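Local coordinates for gram-negative insecticidal protein (Chromobacterium piscinae, PDB 6FBM), which kills insects as a toxin, probably by opening pores in target membranes through its MACPF domain, which is joined to a beta-tripod domain, at residues Leu116-Tyr121 against Leu380-Ala385; Ala185-Leu190 against Ser230-Arg235; Lys191-Gln196 against Met221-Asn226. All blocks are in the same frame, centred on the assembly; numbering follows the deposited sequence.

Contacts 2 and 3 lie within the MACPF part, and contact 1 joins that part to the C-terminal region. Contact 2 pairs two strands of the core sheet. Contact 3, whose centre lies about 11 Å from that of contact 2, sets the loop leaving one of these strands against the helix that leads into the other. Contact 1, about 10 Å from contact 2 and 15 Å from contact 3 between centres, ties the start of strand 120-134, and the turn before it, to residues 380-385. A probable hydrogen bond from Thr-120 N to Ser-187 O, 2.7 Å long, links contacts 1 and 2 through neighbouring strands. Along the sequence contact 1 encloses contact 2, which in turn encloses contact 3.

Contact 1 of 3, residues Leu116-Tyr121 against Leu380-Ala385; sequences LTEITY and LGVLKA
Leu-380 reaches with both methyl groups into the turn formed by Leu-116 to Ile-119, and most of the surface buried on its side of the interface belongs to it. Its CD1 lies 3.5 Å from Thr-117 O and also touches the CG methylene of Glu-118. The other branch, CD2, meets two apolar ends, approaching Leu-116 CD1 at 4.1 Å and Ile-119 CD1 at the same distance. Glu-118 contributes its aliphatic portion rather than its charge. With CG placed beside the backbone N and the chain bent at chi2 (-66°), its CG comes within 3.7 Å of Val-382 CG1, the two side chains crossing nearly at right angles. The carboxylate is engaged outside the pair, where OE2 bonds to Ser-443 OG. The polar link between the segments is made by a water, which donates to Glu-118 O at 2.6 Å and to Leu-380 O at 2.9 Å, so that two carbonyl oxygens with no proton to offer each other are both served. The backbone N of Leu-380 is hydrogen-bonded to Asp-376 OD1. The turn follows helix 111-115 and runs into strand 120-134 of the MACPF sheet, while Val-382 leads into strand 383-384, which pairs antiparallel with strand 439-441 in the C-terminal region; the contact thus joins these two parts of the chain.

Contact 2 of 3, residues Ala185-Leu190 against Ser230-Arg235; sequences AASKTL and SNSTIR
Thr-233 O receives two groups from the opposite strand: the amide Ala-186 N donates to it at 2.8 Å, while Ala-185 CA sends a CA-H...O contact of 3.3 Å to the same oxygen. The return bond, Thr-233 N to Ala-186 O, is 2.9 Å long but less straight, with 144° at the hydrogen. Together they make Ala-186 and Thr-233 a hydrogen-bonded antiparallel pair, flanked by the non-hydrogen-bonded pairs Ala-185 with Ile-234 and Ser-187 with Ser-232. One further bond extends the ladder, from Lys-188 N to Asn-231 O at 3.0 Å, where the helix before strand 232-239 has just ended. Lys-188 CB lies 3.6 Å from Asn-231 O as well; beyond it CG stands beside the backbone N (chi1 -87°), and NZ bonds to Asp-379 O. Strands 179-187 and 232-239 belong to the bent antiparallel sheet at the core of the MACPF fold, and the chain between them is largely helical; in this family such helical clusters can refold into membrane-spanning hairpins, so the pairing probably marks the base of one. On the face bearing Ala-185 and Ile-234, Ala-185 CB rests 4.1 Å from Ile-234 CG1, and Phe-228 of helix 220-230 packs over both. Ser-187 OG is modelled as donating to Ser-232 OG on this face, at a doubtfully short 2.5 Å. Ser-232 OG has a second partner in Phe-228 O. Across the sheet, Ala-186 packs on Ile-119, and Thr-233 OG1 bonds to Asp-113 OD2.

Contact 3 of 3, residues Lys191-Gln196 against Met221-Asn226; sequences KMDSSQ and MEKQVN
Gln-224 fills the close side of this contact, its side chain set against the loop and most firmly against Gln-196. A bend at chi2 (-60°) folds the amide back toward the loop, and Gln-224 CG lies 3.6 Å from Gln-196 NE2. The two glutamines cross obliquely, with their amide planes turned 39° apart. Polar partners lie outside the pair, since Gln-224 NE2 bonds to Glu-220 OE2 and Gln-196 OE1 to Thr-201 OG1 of helix 198-209. Met-192 belongs to this packed side too, buried against Leu-198 and Phe-228. In the MACPF fold this region carries the chain from strand 179-187 into helix 198-209, and with helix 220-230 it belongs to a helical cluster of the kind that unfolds in related pore formers, probably with a similar role here. The solvent side is looser. Residues 193-195 are all exposed and poorly ordered, and their finer geometry deserves caution. An inverse gamma turn centred on Ser-194 shapes them, with a weak bond of 2.7 Å from Ser-195 N to Asp-193 O. Ser-195 OG adds a weak donation to Asp-193 O at 3.3 Å. Gln-224 NE2 lies 3.6 Å from Ser-195 OG with no hydrogen bond between them. Gln-224 OE1 stands 3.7 Å from Asp-193 O, two acceptors with no hydrogen to share, so this approach is not a bond. Farther out, Asp-193 OD2 forms a salt bridge with Lys-223 NZ at 3.2 Å, the side chains crossing at about a right angle. Lys-223 reaches it with CG anti to its backbone N (chi1 -177°), running out from the helix.

Contact 1 of 3, residues Leu116-Tyr121 against Leu380-Ala385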
loop_
_atom_site.group_PDB
_atom_site.type_symbol
_atom_site.label_atom_id
_atom_site.label_comp_id
_atom_site.label_asym_id
_atom_site.label_seq_id
_atom_site.Cartn_x
_atom_site.Cartn_y
_atom_site.Cartn_z
ATOM N N LEU A 116 21.614 34.469 28.952
ATOM C CA LEU A 116 21.134 34.883 30.262
ATOM C C LEU A 116 21.810 34.138 31.404
ATOM O O LEU A 116 22.290 33.012 31.259
ATOM C CB LEU A 116 19.615 34.749 30.380
ATOM C CG LEU A 116 18.845 35.815 29.606
ATOM C CD1 LEU A 116 17.345 35.583 29.783
ATOM C CD2 LEU A 116 19.263 37.228 30.095
ATOM N N THR A 117 21.819 34.789 32.540
ATOM C CA THR A 117 22.371 34.250 33.745
ATOM C C THR A 117 21.164 33.918 34.632
ATOM O O THR A 117 20.023 34.232 34.262
ATOM C CB THR A 117 23.408 35.241 34.321
ATOM O OG1 THR A 117 24.279 34.566 35.211
ATOM C CG2 THR A 117 22.789 36.392 35.026
ATOM N N GLU A 118 21.371 33.201 35.742
ATOM C CA GLU A 118 20.251 32.700 36.566
ATOM C C GLU A 118 19.294 31.715 35.860
ATOM O O GLU A 118 18.151 31.500 36.310
ATOM C CB GLU A 118 19.396 33.860 37.134
ATOM C CG GLU A 118 20.135 34.999 37.824
ATOM C CD GLU A 118 20.833 34.585 39.099
ATOM O OE1 GLU A 118 20.720 33.414 39.547
ATOM O OE2 GLU A 118 21.516 35.481 39.643
ATOM N N ILE A 119 19.759 31.118 34.750
ATOM C CA ILE A 119 19.014 30.097 34.023
ATOM C C ILE A 119 19.670 28.773 34.380
ATOM O O ILE A 119 20.920 28.659 34.458
ATOM C CB ILE A 119 19.097 30.298 32.514
ATOM C CG1 ILE A 119 18.551 31.676 32.116
ATOM C CG2 ILE A 119 18.363 29.192 31.761
ATOM C CD1 ILE A 119 17.070 31.868 32.282
ATOM N N THR A 120 18.832 27.774 34.616
ATOM C CA THR A 120 19.310 26.413 34.781
ATOM C C THR A 120 19.058 25.673 33.465
ATOM O O THR A 120 17.935 25.698 32.914
ATOM C CB THR A 120 18.632 25.713 35.953
ATOM O OG1 THR A 120 18.897 26.455 37.163
ATOM C CG2 THR A 120 19.173 24.287 36.104
ATOM N N TYR A 121 20.114 25.018 32.987
ATOM C CA TYR A 121 20.109 24.311 31.745
ATOM C C TYR A 121 20.001 22.828 32.073
ATOM O O TYR A 121 20.845 22.294 32.812
ATOM C CB TYR A 121 21.415 24.610 30.987
ATOM C CG TYR A 121 21.633 26.087 30.788
ATOM C CD1 TYR A 121 20.962 26.776 29.792
ATOM C CD2 TYR A 121 22.485 26.810 31.625
ATOM C CE1 TYR A 121 21.144 28.133 29.616
ATOM C CE2 TYR A 121 22.672 28.168 31.462
ATOM C CZ TYR A 121 21.995 28.827 30.453
ATOM O OH TYR A 121 22.161 30.192 30.279
ATOM N N LEU A 380 13.892 37.279 35.611
ATOM C CA LEU A 380 14.579 36.107 36.117
ATOM C C LEU A 380 14.189 35.708 37.524
ATOM O O LEU A 380 14.658 34.693 37.995
ATOM C CB LEU A 380 16.078 36.373 36.113
ATOM C CG LEU A 380 16.700 36.754 34.794
ATOM C CD1 LEU A 380 18.145 37.116 34.956
ATOM C CD2 LEU A 380 16.534 35.621 33.814
ATOM N N GLY A 381 13.362 36.506 38.195
ATOM C CA GLY A 381 13.063 36.334 39.621
ATOM C C GLY A 381 14.201 36.671 40.561
ATOM O O GLY A 381 14.250 36.142 41.680
ATOM N N VAL A 382 15.120 37.530 40.137
ATOM C CA VAL A 382 16.193 38.022 41.041
ATOM C C VAL A 382 15.721 39.003 42.109
ATOM O O VAL A 382 16.382 39.167 43.142
ATOM C CB VAL A 382 17.374 38.665 40.279
ATOM C CG1 VAL A 382 18.087 37.636 39.427
ATOM C CG2 VAL A 382 16.927 39.815 39.411
ATOM N N LEU A 383 14.610 39.689 41.818
ATOM C CA LEU A 383 13.894 40.481 42.789
ATOM C C LEU A 383 12.677 39.700 43.173
ATOM O O LEU A 383 11.950 39.208 42.310
ATOM C CB LEU A 383 13.455 41.812 42.188
ATOM C CG LEU A 383 14.586 42.707 41.658
ATOM C CD1 LEU A 383 14.009 43.976 41.072
ATOM C CD2 LEU A 383 15.617 43.007 42.742
ATOM N N LYS A 384 12.443 39.598 44.473
ATOM C CA LYS A 384 11.258 38.948 44.990
ATOM C C LYS A 384 10.814 39.684 46.222
ATOM O O LYS A 384 11.652 40.097 47.018
ATOM C CB LYS A 384 11.582 37.497 45.339
ATOM C CG LYS A 384 10.384 36.645 45.600
ATOM C CD LYS A 384 10.734 35.193 45.759
ATOM C CE LYS A 384 9.422 34.425 45.908
ATOM N NZ LYS A 384 9.734 33.002 46.012
ATOM N N ALA A 385 9.505 39.844 46.399
ATOM C CA ALA A 385 8.966 40.492 47.612
ATOM C C ALA A 385 9.426 39.796 48.900
ATOM O O ALA A 385 9.669 38.578 48.912
ATOM C CB ALA A 385 7.435 40.551 47.578
HETATM O O HOH W 1 15.948 32.134 37.631
#

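Contact 2 of 3, residues Ala185-Leu190 against Ser230-Arg235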
loop_
_atom_site.group_PDB
_atom_site.type_symbol
_atom_site.label_atom_id
_atom_site.label_comp_id
_atom_site.label_asym_id
_atom_site.label_seq_id
_atom_site.Cartn_x
_atom_site.Cartn_y
_atom_site.Cartn_z
ATOM N N ALA A 185 15.474 21.906 28.933
ATOM C CA ALA A 185 14.792 23.008 29.614
ATOM C C ALA A 185 15.768 24.087 30.024
ATOM O O ALA A 185 16.824 23.806 30.638
ATOM C CB ALA A 185 14.000 22.513 30.820
ATOM N N ALA A 186 15.413 25.320 29.664
ATOM C CA ALA A 186 16.025 26.507 30.227
ATOM C C ALA A 186 15.083 27.004 31.321
ATOM O O ALA A 186 14.027 27.568 31.018
ATOM C CB ALA A 186 16.196 27.565 29.160
ATOM N N SER A 187 15.457 26.774 32.583
ATOM C CA SER A 187 14.561 27.048 33.698
ATOM C C SER A 187 15.035 28.300 34.442
ATOM O O SER A 187 16.234 28.470 34.701
ATOM C CB SER A 187 14.528 25.861 34.648
ATOM O OG SER A 187 13.911 24.736 34.058
ATOM N N LYS A 188 14.073 29.155 34.779
ATOM C CA LYS A 188 14.277 30.278 35.652
ATOM C C LYS A 188 13.938 29.783 37.060
ATOM O O LYS A 188 12.796 29.933 37.515
ATOM C CB LYS A 188 13.346 31.415 35.205
ATOM C CG LYS A 188 14.004 32.274 34.116
ATOM C CD LYS A 188 13.146 32.947 33.045
ATOM C CE LYS A 188 11.742 33.302 33.460
ATOM N NZ LYS A 188 11.203 34.377 32.562
ATOM N N THR A 189 14.903 29.173 37.747
ATOM C CA THR A 189 14.593 28.489 39.008
ATOM C C THR A 189 14.175 29.430 40.140
ATOM O O THR A 189 13.413 29.056 41.017
ATOM C CB THR A 189 15.753 27.596 39.558
ATOM O OG1 THR A 189 16.939 28.358 39.728
ATOM C CG2 THR A 189 16.064 26.453 38.654
ATOM N N LEU A 190 14.666 30.661 40.103
ATOM C CA LEU A 190 14.340 31.677 41.091
ATOM C C LEU A 190 12.852 32.040 41.088
ATOM O O LEU A 190 12.360 32.627 42.054
ATOM C CB LEU A 190 15.197 32.930 40.919
ATOM C CG LEU A 190 16.708 32.775 40.810
ATOM C CD1 LEU A 190 17.366 34.131 40.646
ATOM C CD2 LEU A 190 17.292 31.946 41.944
ATOM N N SER A 230 5.829 26.260 33.364
ATOM C CA SER A 230 5.452 27.654 33.101
ATOM C C SER A 230 6.586 28.667 33.362
ATOM O O SER A 230 6.513 29.795 32.867
ATOM C CB SER A 230 4.128 28.044 33.797
ATOM O OG SER A 230 4.158 27.717 35.143
ATOM N N ASN A 231 7.634 28.263 34.086
ATOM C CA ASN A 231 8.858 29.083 34.217
ATOM C C ASN A 231 10.091 28.523 33.497
ATOM O O ASN A 231 11.225 28.900 33.831
ATOM C CB ASN A 231 9.177 29.322 35.692
ATOM C CG ASN A 231 8.055 30.028 36.420
ATOM O OD1 ASN A 231 7.487 29.492 37.387
ATOM N ND2 ASN A 231 7.700 31.211 35.941
ATOM N N SER A 232 9.887 27.641 32.513
ATOM C CA SER A 232 10.987 27.202 31.625
ATOM C C SER A 232 10.606 27.297 30.161
ATOM O O SER A 232 9.454 27.172 29.790
ATOM C CB SER A 232 11.427 25.757 31.919
ATOM O OG SER A 232 11.682 25.551 33.291
ATOM N N THR A 233 11.618 27.516 29.335
ATOM C CA THR A 233 11.541 27.215 27.906
ATOM C C THR A 233 11.944 25.736 27.711
ATOM O O THR A 233 13.067 25.315 28.048
ATOM C CB THR A 233 12.471 28.128 27.095
ATOM O OG1 THR A 233 12.262 29.493 27.477
ATOM C CG2 THR A 233 12.199 27.969 25.608
ATOM N N ILE A 234 11.007 24.969 27.150
ATOM C CA ILE A 234 11.111 23.527 27.053
ATOM C C ILE A 234 11.035 23.114 25.580
ATOM O O ILE A 234 10.163 23.558 24.842
ATOM C CB ILE A 234 10.002 22.852 27.896
ATOM C CG1 ILE A 234 10.237 23.172 29.367
ATOM C CG2 ILE A 234 10.037 21.321 27.740
ATOM C CD1 ILE A 234 9.207 22.580 30.322
ATOM N N ARG A 235 11.964 22.253 25.173
ATOM C CA ARG A 235 11.937 21.629 23.850
ATOM C C ARG A 235 12.041 20.119 23.969
ATOM O O ARG A 235 12.602 19.589 24.947
ATOM C CB ARG A 235 13.077 22.173 22.995
ATOM C CG ARG A 235 12.848 23.605 22.556
ATOM C CD ARG A 235 14.079 24.210 21.951
ATOM N NE ARG A 235 13.867 25.556 21.422
ATOM C CZ ARG A 235 14.784 26.264 20.744
ATOM N NH1 ARG A 235 16.009 25.779 20.544
ATOM N NH2 ARG A 235 14.494 27.488 20.297
#

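Contact 3 of 3, residues Lys191-Gln196 against Met221-Asn226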
loop_
_atom_site.group_PDB
_atom_site.type_symbol
_atom_site.label_atom_id
_atom_site.label_comp_id
_atom_site.label_asym_id
_atom_site.label_seq_id
_atom_site.Cartn_x
_atom_site.Cartn_y
_atom_site.Cartn_z
ATOM N N LYS A 191 12.132 31.684 40.029
ATOM C CA LYS A 191 10.669 31.832 39.986
ATOM C C LYS A 191 9.895 30.569 40.368
ATOM O O LYS A 191 8.691 30.509 40.137
ATOM C CB LYS A 191 10.233 32.292 38.592
ATOM C CG LYS A 191 10.934 33.552 38.114
ATOM C CD LYS A 191 10.236 34.193 36.931
ATOM C CE LYS A 191 8.976 34.949 37.291
ATOM N NZ LYS A 191 8.099 34.991 36.091
ATOM N N MET A 192 10.539 29.601 41.017
ATOM C CA MET A 192 10.086 28.205 40.953
ATOM C C MET A 192 9.941 27.396 42.264
ATOM O O MET A 192 10.170 26.174 42.250
ATOM C CB MET A 192 11.034 27.466 39.988
ATOM C CG MET A 192 10.428 26.881 38.754
ATOM S SD MET A 192 11.618 25.780 37.966
ATOM C CE MET A 192 11.538 24.352 39.037
ATOM N N ASP A 193 9.562 28.032 43.383
ATOM C CA ASP A 193 9.200 27.282 44.620
ATOM C C ASP A 193 10.257 26.217 44.952
ATOM O O ASP A 193 9.952 25.075 45.323
ATOM C CB ASP A 193 7.816 26.622 44.478
ATOM C CG ASP A 193 6.694 27.633 44.120
ATOM O OD1 ASP A 193 6.751 28.782 44.617
ATOM O OD2 ASP A 193 5.762 27.289 43.334
ATOM N N SER A 194 11.519 26.625 44.823
ATOM C CA SER A 194 12.629 25.704 44.623
ATOM C C SER A 194 13.054 25.012 45.947
ATOM O O SER A 194 14.059 25.365 46.586
ATOM C CB SER A 194 13.801 26.446 43.963
ATOM O OG SER A 194 14.675 25.570 43.276
ATOM N N SER A 195 12.251 24.003 46.315
ATOM C CA SER A 195 12.496 23.107 47.457
ATOM C C SER A 195 13.053 21.742 46.995
ATOM O O SER A 195 14.131 21.332 47.421
ATOM C CB SER A 195 11.188 22.900 48.230
ATOM O OG SER A 195 10.140 22.480 47.356
ATOM N N GLN A 196 12.283 21.057 46.133
ATOM C CA GLN A 196 12.690 19.823 45.421
ATOM C C GLN A 196 13.712 20.159 44.321
ATOM O O GLN A 196 13.637 21.221 43.719
ATOM C CB GLN A 196 11.439 19.176 44.812
ATOM C CG GLN A 196 11.588 17.855 44.059
ATOM C CD GLN A 196 10.254 17.420 43.412
ATOM O OE1 GLN A 196 10.194 17.131 42.214
ATOM N NE2 GLN A 196 9.177 17.395 44.204
ATOM N N MET A 221 3.652 17.100 43.591
ATOM C CA MET A 221 4.395 16.899 42.354
ATOM C C MET A 221 3.779 17.696 41.204
ATOM O O MET A 221 4.517 18.262 40.407
ATOM C CB MET A 221 4.499 15.424 41.998
ATOM C CG MET A 221 5.565 15.110 40.952
ATOM S SD MET A 221 5.920 13.327 40.849
ATOM C CE MET A 221 4.273 12.693 40.498
ATOM N N GLU A 222 2.441 17.764 41.128
ATOM C CA GLU A 222 1.783 18.559 40.085
ATOM C C GLU A 222 2.161 20.036 40.193
ATOM O O GLU A 222 2.412 20.691 39.181
ATOM C CB GLU A 222 0.246 18.434 40.128
ATOM C CG GLU A 222 -0.471 19.274 39.055
ATOM C CD GLU A 222 -1.979 19.091 39.107
ATOM O OE1 GLU A 222 -2.616 19.442 40.130
ATOM O OE2 GLU A 222 -2.557 18.615 38.102
ATOM N N LYS A 223 2.155 20.554 41.414
ATOM C CA LYS A 223 2.509 21.932 41.623
ATOM C C LYS A 223 3.943 22.166 41.118
ATOM O O LYS A 223 4.173 23.072 40.319
ATOM C CB LYS A 223 2.341 22.321 43.108
ATOM C CG LYS A 223 2.634 23.787 43.360
ATOM C CD LYS A 223 3.326 23.979 44.725
ATOM C CE LYS A 223 3.814 25.404 44.864
ATOM N NZ LYS A 223 4.919 25.520 45.876
ATOM N N GLN A 224 4.865 21.309 41.552
ATOM C CA GLN A 224 6.284 21.396 41.203
ATOM C C GLN A 224 6.523 21.339 39.699
ATOM O O GLN A 224 7.324 22.109 39.175
ATOM C CB GLN A 224 7.100 20.267 41.892
ATOM C CG GLN A 224 7.200 20.325 43.427
ATOM C CD GLN A 224 7.853 21.604 43.969
ATOM O OE1 GLN A 224 8.817 22.105 43.404
ATOM N NE2 GLN A 224 7.312 22.136 45.081
ATOM N N VAL A 225 5.817 20.447 39.013
ATOM C CA VAL A 225 5.960 20.275 37.559
ATOM C C VAL A 225 5.327 21.457 36.806
ATOM O O VAL A 225 5.909 21.935 35.828
ATOM C CB VAL A 225 5.408 18.890 37.076
ATOM C CG1 VAL A 225 5.114 18.861 35.582
ATOM C CG2 VAL A 225 6.390 17.786 37.447
ATOM N N ASN A 226 4.155 21.907 37.252
ATOM C CA ASN A 226 3.500 23.086 36.655
ATOM C C ASN A 226 4.391 24.320 36.734
ATOM O O ASN A 226 4.504 25.088 35.787
ATOM C CB ASN A 226 2.153 23.401 37.329
ATOM C CG ASN A 226 1.024 22.484 36.867
ATOM O OD1 ASN A 226 1.111 21.831 35.820
ATOM N ND2 ASN A 226 -0.061 22.465 37.623
#